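Local coordinates for protein of unknown function with a Fic domain (Bacteroides thetaiotaomicron VPI-5482, PDB 3CUC) that is of unknown function but carries a Fic domain, the largely helical fold that defines the Fic/DOC family, at residues S223-N228 with V259-S264; K33-Y38 with L266-T271; L184-Y189 with S227-I232. All blocks are in the same frame, centred on the assembly; numbering follows the deposited sequence.

Contact 1. Residues S223-N228 with V259-S264; sequences SEDKSN and VNYLSS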
# COMPACT_ATOMS: atom_id res chain seq x y z
N SER A 223 7.84 8.36 4.18
CA SER A 223 9.16 8.13 3.56
C SER A 223 10.33 8.54 4.47
O SER A 223 11.44 8.05 4.30
CB SER A 223 9.27 8.81 2.19
OG SER A 223 9.60 10.19 2.31
N GLU A 224 10.08 9.43 5.43
CA GLU A 224 11.08 9.72 6.45
C GLU A 224 11.42 8.50 7.31
O GLU A 224 12.49 8.44 7.89
CB GLU A 224 10.61 10.88 7.34
CG GLU A 224 10.63 12.21 6.60
CD GLU A 224 9.88 13.30 7.31
OE1 GLU A 224 8.65 13.15 7.52
OE2 GLU A 224 10.51 14.33 7.65
N ASP A 225 10.51 7.54 7.36
CA ASP A 225 10.70 6.32 8.14
C ASP A 225 11.13 5.12 7.27
O ASP A 225 10.96 3.96 7.67
CB ASP A 225 9.40 6.00 8.90
CG ASP A 225 9.62 5.09 10.09
OD1 ASP A 225 10.59 5.32 10.85
OD2 ASP A 225 8.82 4.14 10.28
N LYS A 226 11.69 5.41 6.09
CA LYS A 226 11.99 4.37 5.08
C LYS A 226 12.91 3.28 5.58
O LYS A 226 12.67 2.10 5.33
CB LYS A 226 12.60 5.00 3.82
CG LYS A 226 12.99 4.00 2.72
CD LYS A 226 13.33 4.70 1.40
CE LYS A 226 13.66 3.70 0.31
NZ LYS A 226 14.11 4.35 -0.96
N SER A 227 13.98 3.66 6.26
CA SER A 227 14.96 2.69 6.72
C SER A 227 14.34 1.76 7.76
O SER A 227 14.59 0.56 7.75
CB SER A 227 16.20 3.38 7.28
OG SER A 227 15.89 4.06 8.48
N ASN A 228 13.52 2.32 8.64
CA ASN A 228 12.81 1.54 9.64
C ASN A 228 11.85 0.54 9.00
O ASN A 228 11.76 -0.62 9.40
CB ASN A 228 12.03 2.48 10.56
CG ASN A 228 11.56 1.80 11.81
OD1 ASN A 228 12.37 1.41 12.64
ND2 ASN A 228 10.24 1.67 11.96
N VAL A 259 3.43 -6.68 11.19
CA VAL A 259 2.04 -6.52 11.62
C VAL A 259 1.98 -5.39 12.65
O VAL A 259 1.13 -4.51 12.56
CB VAL A 259 1.43 -7.81 12.22
CG1 VAL A 259 -0.02 -7.59 12.60
CG2 VAL A 259 1.54 -8.97 11.24
N ASN A 260 2.91 -5.40 13.60
CA ASN A 260 2.98 -4.34 14.60
C ASN A 260 3.23 -2.99 13.95
O ASN A 260 2.60 -1.99 14.33
CB ASN A 260 4.06 -4.63 15.65
CG ASN A 260 3.71 -5.80 16.57
OD1 ASN A 260 2.54 -6.14 16.73
ND2 ASN A 260 4.72 -6.40 17.17
N TYR A 261 4.11 -2.95 12.95
CA TYR A 261 4.42 -1.71 12.25
C TYR A 261 3.19 -1.06 11.62
O TYR A 261 2.93 0.13 11.82
CB TYR A 261 5.49 -1.93 11.19
CG TYR A 261 5.95 -0.64 10.54
CD1 TYR A 261 6.48 0.39 11.31
CD2 TYR A 261 5.85 -0.45 9.16
CE1 TYR A 261 6.89 1.58 10.73
CE2 TYR A 261 6.27 0.74 8.57
CZ TYR A 261 6.79 1.75 9.36
OH TYR A 261 7.19 2.93 8.79
N LEU A 262 2.42 -1.85 10.87
CA LEU A 262 1.19 -1.34 10.26
C LEU A 262 0.20 -0.90 11.33
O LEU A 262 -0.53 0.07 11.14
CB LEU A 262 0.56 -2.39 9.34
CG LEU A 262 1.32 -2.78 8.07
CD1 LEU A 262 0.43 -3.60 7.15
CD2 LEU A 262 1.85 -1.56 7.33
N SER A 263 0.18 -1.60 12.46
CA SER A 263 -0.70 -1.22 13.56
C SER A 263 -0.34 0.15 14.13
O SER A 263 -1.22 0.95 14.43
CB SER A 263 -0.68 -2.27 14.66
OG SER A 263 -1.04 -3.53 14.13
N SER A 264 0.96 0.43 14.23
CA SER A 264 1.39 1.74 14.71
C SER A 264 0.99 2.86 13.72
O SER A 264 0.65 3.97 14.13
CB SER A 264 2.89 1.75 14.99
OG SER A 264 3.63 1.56 13.80
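Tyr261 reaches from helix 256-277 to the carboxylate of Asp225, its OH donating a hydrogen bond of 2.5 Å to Asp225 OD2. The lone pair used is the anti one, turned away from OD1, and OD2 lies at the edge of the phenol ring near its plane. The two side chains approach from opposite directions, with the carboxylate and ring planes 35° apart. In Tyr261, CG stands anti to the backbone N (chi1 -174°), which carries the ring off its helix toward 223-228; a long, flat residue with a polar end suits so wide a gap.

Asp225 sits at the N-cap position of helix 226-240, yet its carboxylate makes no capping bond and goes to the tyrosine instead. One turn into the helix, Asn228 sends ND2 to Asp225 OD2 in a weak bond of 3.3 Å, so the amide and the phenol share one acceptor. Asn228 ND2 also lies 3.6 Å from Tyr261 CE1, its amide tilted 65° from the ring. The Tyr261 side chain also touches Ile221 of a loop. The phenol-carboxylate bond is a surface side-chain hydrogen bond linking the N-terminus of helix 226-240 to the side of helix 256-277 in the helical Fic fold.

Contact 2. Residues K33-Y38 with L266-T271; sequences KLEFNY and LIRSLT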
# COMPACT_ATOMS: atom_id res chain seq x y z
N LYS A 33 -5.09 11.87 0.97
CA LYS A 33 -4.75 11.82 -0.46
C LYS A 33 -3.39 12.46 -0.71
O LYS A 33 -2.54 11.94 -1.45
CB LYS A 33 -5.80 12.56 -1.29
CG LYS A 33 -5.74 12.27 -2.78
CD LYS A 33 -6.92 12.91 -3.54
CE LYS A 33 -6.72 14.41 -3.73
NZ LYS A 33 -7.74 15.01 -4.63
N LEU A 34 -3.20 13.60 -0.07
CA LEU A 34 -1.98 14.36 -0.20
C LEU A 34 -0.79 13.55 0.33
O LEU A 34 0.18 13.27 -0.38
CB LEU A 34 -2.12 15.66 0.60
CG LEU A 34 -1.45 16.90 0.05
CD1 LEU A 34 0.01 16.61 -0.34
CD2 LEU A 34 -2.28 17.42 -1.13
N GLU A 35 -0.90 13.14 1.59
CA GLU A 35 0.22 12.51 2.28
C GLU A 35 0.55 11.12 1.75
O GLU A 35 1.72 10.74 1.71
CB GLU A 35 -0.05 12.46 3.78
CG GLU A 35 -0.12 13.85 4.41
CD GLU A 35 0.56 13.92 5.76
OE1 GLU A 35 0.47 12.95 6.54
OE2 GLU A 35 1.21 14.96 6.03
N PHE A 36 -0.48 10.38 1.35
CA PHE A 36 -0.26 9.04 0.82
C PHE A 36 0.44 9.12 -0.53
O PHE A 36 1.47 8.47 -0.73
CB PHE A 36 -1.58 8.28 0.69
CG PHE A 36 -1.41 6.89 0.17
CD1 PHE A 36 -0.50 6.02 0.75
CD2 PHE A 36 -2.16 6.44 -0.92
CE1 PHE A 36 -0.33 4.73 0.27
CE2 PHE A 36 -2.00 5.14 -1.41
CZ PHE A 36 -1.08 4.29 -0.82
N ASN A 37 -0.11 9.92 -1.44
CA ASN A 37 0.50 10.08 -2.77
C ASN A 37 1.95 10.56 -2.67
O ASN A 37 2.85 10.01 -3.31
CB ASN A 37 -0.33 11.03 -3.64
CG ASN A 37 -1.58 10.37 -4.21
OD1 ASN A 37 -1.50 9.34 -4.88
ND2 ASN A 37 -2.74 10.99 -3.98
N TYR A 38 2.17 11.56 -1.83
CA TYR A 38 3.51 12.10 -1.67
C TYR A 38 4.45 11.02 -1.16
O TYR A 38 5.45 10.71 -1.80
CB TYR A 38 3.53 13.29 -0.71
CG TYR A 38 4.93 13.77 -0.41
CD1 TYR A 38 5.58 14.67 -1.26
CD2 TYR A 38 5.62 13.30 0.70
CE1 TYR A 38 6.87 15.10 -0.99
CE2 TYR A 38 6.91 13.72 0.97
CZ TYR A 38 7.53 14.62 0.13
OH TYR A 38 8.82 15.02 0.41
N LEU A 266 -1.73 2.58 11.80
CA LEU A 266 -3.17 2.62 11.96
C LEU A 266 -3.54 3.42 13.21
O LEU A 266 -4.53 4.13 13.21
CB LEU A 266 -3.74 1.21 12.03
CG LEU A 266 -5.26 1.10 12.01
CD1 LEU A 266 -5.85 1.67 10.74
CD2 LEU A 266 -5.63 -0.36 12.15
N ILE A 267 -2.71 3.31 14.25
CA ILE A 267 -2.87 4.15 15.44
C ILE A 267 -2.80 5.63 15.09
O ILE A 267 -3.61 6.43 15.55
CB ILE A 267 -1.83 3.81 16.54
CG1 ILE A 267 -2.18 2.49 17.23
CG2 ILE A 267 -1.76 4.91 17.59
CD1 ILE A 267 -1.15 2.02 18.21
N ARG A 268 -1.82 6.00 14.27
CA ARG A 268 -1.67 7.38 13.83
C ARG A 268 -2.89 7.85 13.03
O ARG A 268 -3.40 8.94 13.28
CB ARG A 268 -0.40 7.56 13.00
CG ARG A 268 -0.03 9.04 12.76
CD ARG A 268 0.92 9.25 11.57
NE ARG A 268 0.77 10.61 11.02
CZ ARG A 268 0.22 10.93 9.85
NH1 ARG A 268 -0.25 10.01 9.00
NH2 ARG A 268 0.14 12.22 9.50
N SER A 269 -3.36 7.01 12.09
CA SER A 269 -4.52 7.35 11.25
C SER A 269 -5.78 7.51 12.08
O SER A 269 -6.53 8.47 11.91
CB SER A 269 -4.78 6.28 10.19
OG SER A 269 -3.72 6.17 9.26
N LEU A 270 -6.01 6.55 12.97
CA LEU A 270 -7.16 6.58 13.86
C LEU A 270 -7.15 7.84 14.72
O LEU A 270 -8.19 8.49 14.88
CB LEU A 270 -7.20 5.32 14.74
CG LEU A 270 -7.70 4.04 14.05
CD1 LEU A 270 -7.36 2.82 14.88
CD2 LEU A 270 -9.22 4.11 13.79
N THR A 271 -5.99 8.18 15.26
CA THR A 271 -5.89 9.35 16.13
C THR A 271 -6.21 10.62 15.36
O THR A 271 -6.98 11.46 15.83
CB THR A 271 -4.50 9.46 16.77
OG1 THR A 271 -4.23 8.28 17.54
CG2 THR A 271 -4.43 10.67 17.68
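Arg268 NH2 donates to Glu35 OE1 across 3.1 Å, the one salt bridge between 33-38 and 266-271. It joins helices 22-42 and 256-277, far apart in the chain but neighbours in this mostly helical Fic-domain protein. The nearest CA atoms, those of Glu35 and Ser269, are 11.4 Å apart, so the helices do not pack directly here and two long, oppositely charged side chains span the gap.

The bond is bent, with an N-H...acceptor angle of 137°. Glu35 OE1 is met on its syn side but somewhat out of the carboxylate plane, and it is tilted from the guanidinium plane as well. Carboxylate and guanidinium planes are only 20° apart, yet a single nitrogen carries the bond: Arg268 NH1 stays 3.9 Å from Glu35 OE1, so this is not a paired, two-pronged bridge.

Arginine suits its place through length: the chain runs extended from CG to NE and then turns at the last torsion (chi4 -109°) to present NH2. Glutamate brings the negative charge on a flexible arm, here bent at chi2. Both side chains also touch His222, in a loop beside the bridge, and Glu35 OE2 has a second, long and weak ion pair with Lys31.

One residue on from Arg268, Ser269 OG bonds to Met218 O, tying helix 256-277 to a loop. On the same helix Thr271 OG1 turns back on Ile267 O at 2.8 Å, and the backbone N of Thr271 reaches that oxygen from the opposite face of its plane.

Contact 3. Residues L184-Y189 with S227-I232; sequences LLHYRY and SNYLNI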
# COMPACT_ATOMS: atom_id res chain seq x y z
N LEU A 184 -0.02 -9.28 5.77
CA LEU A 184 0.41 -10.52 5.12
C LEU A 184 0.27 -10.44 3.61
O LEU A 184 1.12 -10.97 2.89
CB LEU A 184 -0.36 -11.71 5.69
CG LEU A 184 0.31 -13.09 5.64
CD1 LEU A 184 1.78 -13.04 6.05
CD2 LEU A 184 -0.45 -14.04 6.55
N LEU A 185 -0.78 -9.78 3.12
CA LEU A 185 -0.94 -9.52 1.68
C LEU A 185 0.22 -8.69 1.14
O LEU A 185 0.78 -9.00 0.08
CB LEU A 185 -2.27 -8.81 1.39
CG LEU A 185 -2.57 -8.45 -0.07
CD1 LEU A 185 -2.46 -9.67 -0.98
CD2 LEU A 185 -3.93 -7.80 -0.21
N HIS A 186 0.57 -7.62 1.85
CA HIS A 186 1.70 -6.76 1.50
C HIS A 186 2.98 -7.58 1.43
O HIS A 186 3.73 -7.52 0.45
CB HIS A 186 1.84 -5.65 2.54
CG HIS A 186 3.01 -4.74 2.32
ND1 HIS A 186 4.31 -5.19 2.27
CD2 HIS A 186 3.08 -3.40 2.17
CE1 HIS A 186 5.12 -4.17 2.08
NE2 HIS A 186 4.40 -3.07 2.02
N TYR A 187 3.23 -8.35 2.48
CA TYR A 187 4.49 -9.08 2.61
C TYR A 187 4.66 -10.12 1.52
O TYR A 187 5.68 -10.14 0.84
CB TYR A 187 4.61 -9.75 3.97
CG TYR A 187 5.98 -10.35 4.15
CD1 TYR A 187 7.07 -9.56 4.49
CD2 TYR A 187 6.19 -11.71 3.94
CE1 TYR A 187 8.33 -10.10 4.64
CE2 TYR A 187 7.45 -12.27 4.08
CZ TYR A 187 8.52 -11.46 4.43
OH TYR A 187 9.78 -12.01 4.58
N ARG A 188 3.67 -10.99 1.37
CA ARG A 188 3.72 -12.03 0.34
C ARG A 188 3.85 -11.44 -1.05
O ARG A 188 4.68 -11.90 -1.84
CB ARG A 188 2.48 -12.92 0.44
CG ARG A 188 2.48 -13.77 1.69
CD ARG A 188 1.28 -14.69 1.74
NE ARG A 188 1.46 -15.76 2.72
CZ ARG A 188 0.67 -16.82 2.84
NH1 ARG A 188 -0.38 -16.98 2.04
NH2 ARG A 188 0.93 -17.73 3.76
N TYR A 189 3.06 -10.40 -1.35
CA TYR A 189 3.16 -9.71 -2.64
C TYR A 189 4.56 -9.16 -2.87
O TYR A 189 5.16 -9.40 -3.93
CB TYR A 189 2.14 -8.57 -2.75
CG TYR A 189 2.34 -7.76 -4.02
CD1 TYR A 189 1.74 -8.16 -5.21
CD2 TYR A 189 3.14 -6.62 -4.03
CE1 TYR A 189 1.93 -7.44 -6.38
CE2 TYR A 189 3.34 -5.90 -5.19
CZ TYR A 189 2.73 -6.31 -6.36
OH TYR A 189 2.93 -5.58 -7.50
N SER A 227 13.98 3.66 6.26
CA SER A 227 14.96 2.69 6.72
C SER A 227 14.34 1.76 7.76
O SER A 227 14.59 0.56 7.75
CB SER A 227 16.20 3.38 7.28
OG SER A 227 15.89 4.06 8.48
N ASN A 228 13.52 2.32 8.64
CA ASN A 228 12.81 1.54 9.64
C ASN A 228 11.85 0.54 9.00
O ASN A 228 11.76 -0.62 9.40
CB ASN A 228 12.03 2.48 10.56
CG ASN A 228 11.56 1.80 11.81
OD1 ASN A 228 12.37 1.41 12.64
ND2 ASN A 228 10.24 1.67 11.96
N TYR A 229 11.13 1.02 7.99
CA TYR A 229 10.19 0.22 7.19
C TYR A 229 10.92 -0.95 6.52
O TYR A 229 10.50 -2.10 6.64
CB TYR A 229 9.54 1.17 6.18
CG TYR A 229 8.66 0.58 5.10
CD1 TYR A 229 7.75 -0.44 5.37
CD2 TYR A 229 8.69 1.10 3.80
CE1 TYR A 229 6.92 -0.95 4.37
CE2 TYR A 229 7.88 0.59 2.80
CZ TYR A 229 6.99 -0.43 3.10
OH TYR A 229 6.17 -0.94 2.13
N LEU A 230 12.02 -0.65 5.84
CA LEU A 230 12.86 -1.69 5.23
C LEU A 230 13.47 -2.64 6.27
O LEU A 230 13.58 -3.84 6.04
CB LEU A 230 14.00 -1.06 4.40
CG LEU A 230 13.62 -0.50 3.02
CD1 LEU A 230 14.84 0.17 2.38
CD2 LEU A 230 13.07 -1.60 2.12
N ASN A 231 13.86 -2.09 7.42
CA ASN A 231 14.45 -2.89 8.49
C ASN A 231 13.45 -3.94 8.99
O ASN A 231 13.78 -5.12 9.10
CB ASN A 231 14.91 -2.00 9.65
CG ASN A 231 15.68 -2.77 10.71
OD1 ASN A 231 15.10 -3.57 11.46
ND2 ASN A 231 16.98 -2.52 10.80
N ILE A 232 12.23 -3.50 9.27
CA ILE A 232 11.19 -4.39 9.80
C ILE A 232 10.96 -5.55 8.83
O ILE A 232 10.91 -6.71 9.25
CB ILE A 232 9.88 -3.62 10.11
CG1 ILE A 232 10.12 -2.51 11.16
CG2 ILE A 232 8.80 -4.57 10.59
CD1 ILE A 232 9.97 -2.95 12.59
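Tyr229 meets His186 through its hydroxyl, and the phenol can be followed from helix 226-240 inward. CB does not point straight at 184-189, but CG, anti to the backbone N (chi1 172°), starts the ring on a course that brings its far end close. The side chain also packs on Phe258 and Tyr261 of helix 256-277. Tyr229 CE1 comes to 4.0 Å from His186 NE2, and CZ to 3.9 Å. The tip, Tyr229 OH, hydrogen-bonds to His186 NE2 at 2.8 Å, with His186 CE1 next at 3.4 Å.

Each partner sits at the edge of the other's ring, in plane, with the ring planes 75° apart; neither covers the other's face. His186 belongs to helix 178-192 of the Fic core. The family's signature loop follows this helix, and Tyr189, about one turn further on, touches its Pro194 and Phe195. A histidine suits this buried place because its flat ring can pack against Ala203 and Val207 of helix 199-213 while NE2 meets a polar partner; its ring also meets that of Phe258. Tyr229 OH has a second bond, to Arg204 NH1 of helix 199-213.

Two helices serve the contacts in turn: contacts 1 and 2 both use helix 256-277, in adjoining segments, while contacts 1 and 3 both use helix 226-240 and share Ser227 and Asn228. The centres of contacts 1 and 3 lie about 9 Å apart, and the two touch where Tyr261 CE2 packs 3.7 Å from Tyr229 CD1. Contact 2 is about 12 Å from contact 1, centre to centre, and about 17 Å from contact 3, which it does not touch. Contact 3 is buried and the other two lie at the surface. Contact 3 includes part of helix 178-192, which leads into the Fic signature loop and is also touched by Val259 and Leu262 of contact 1.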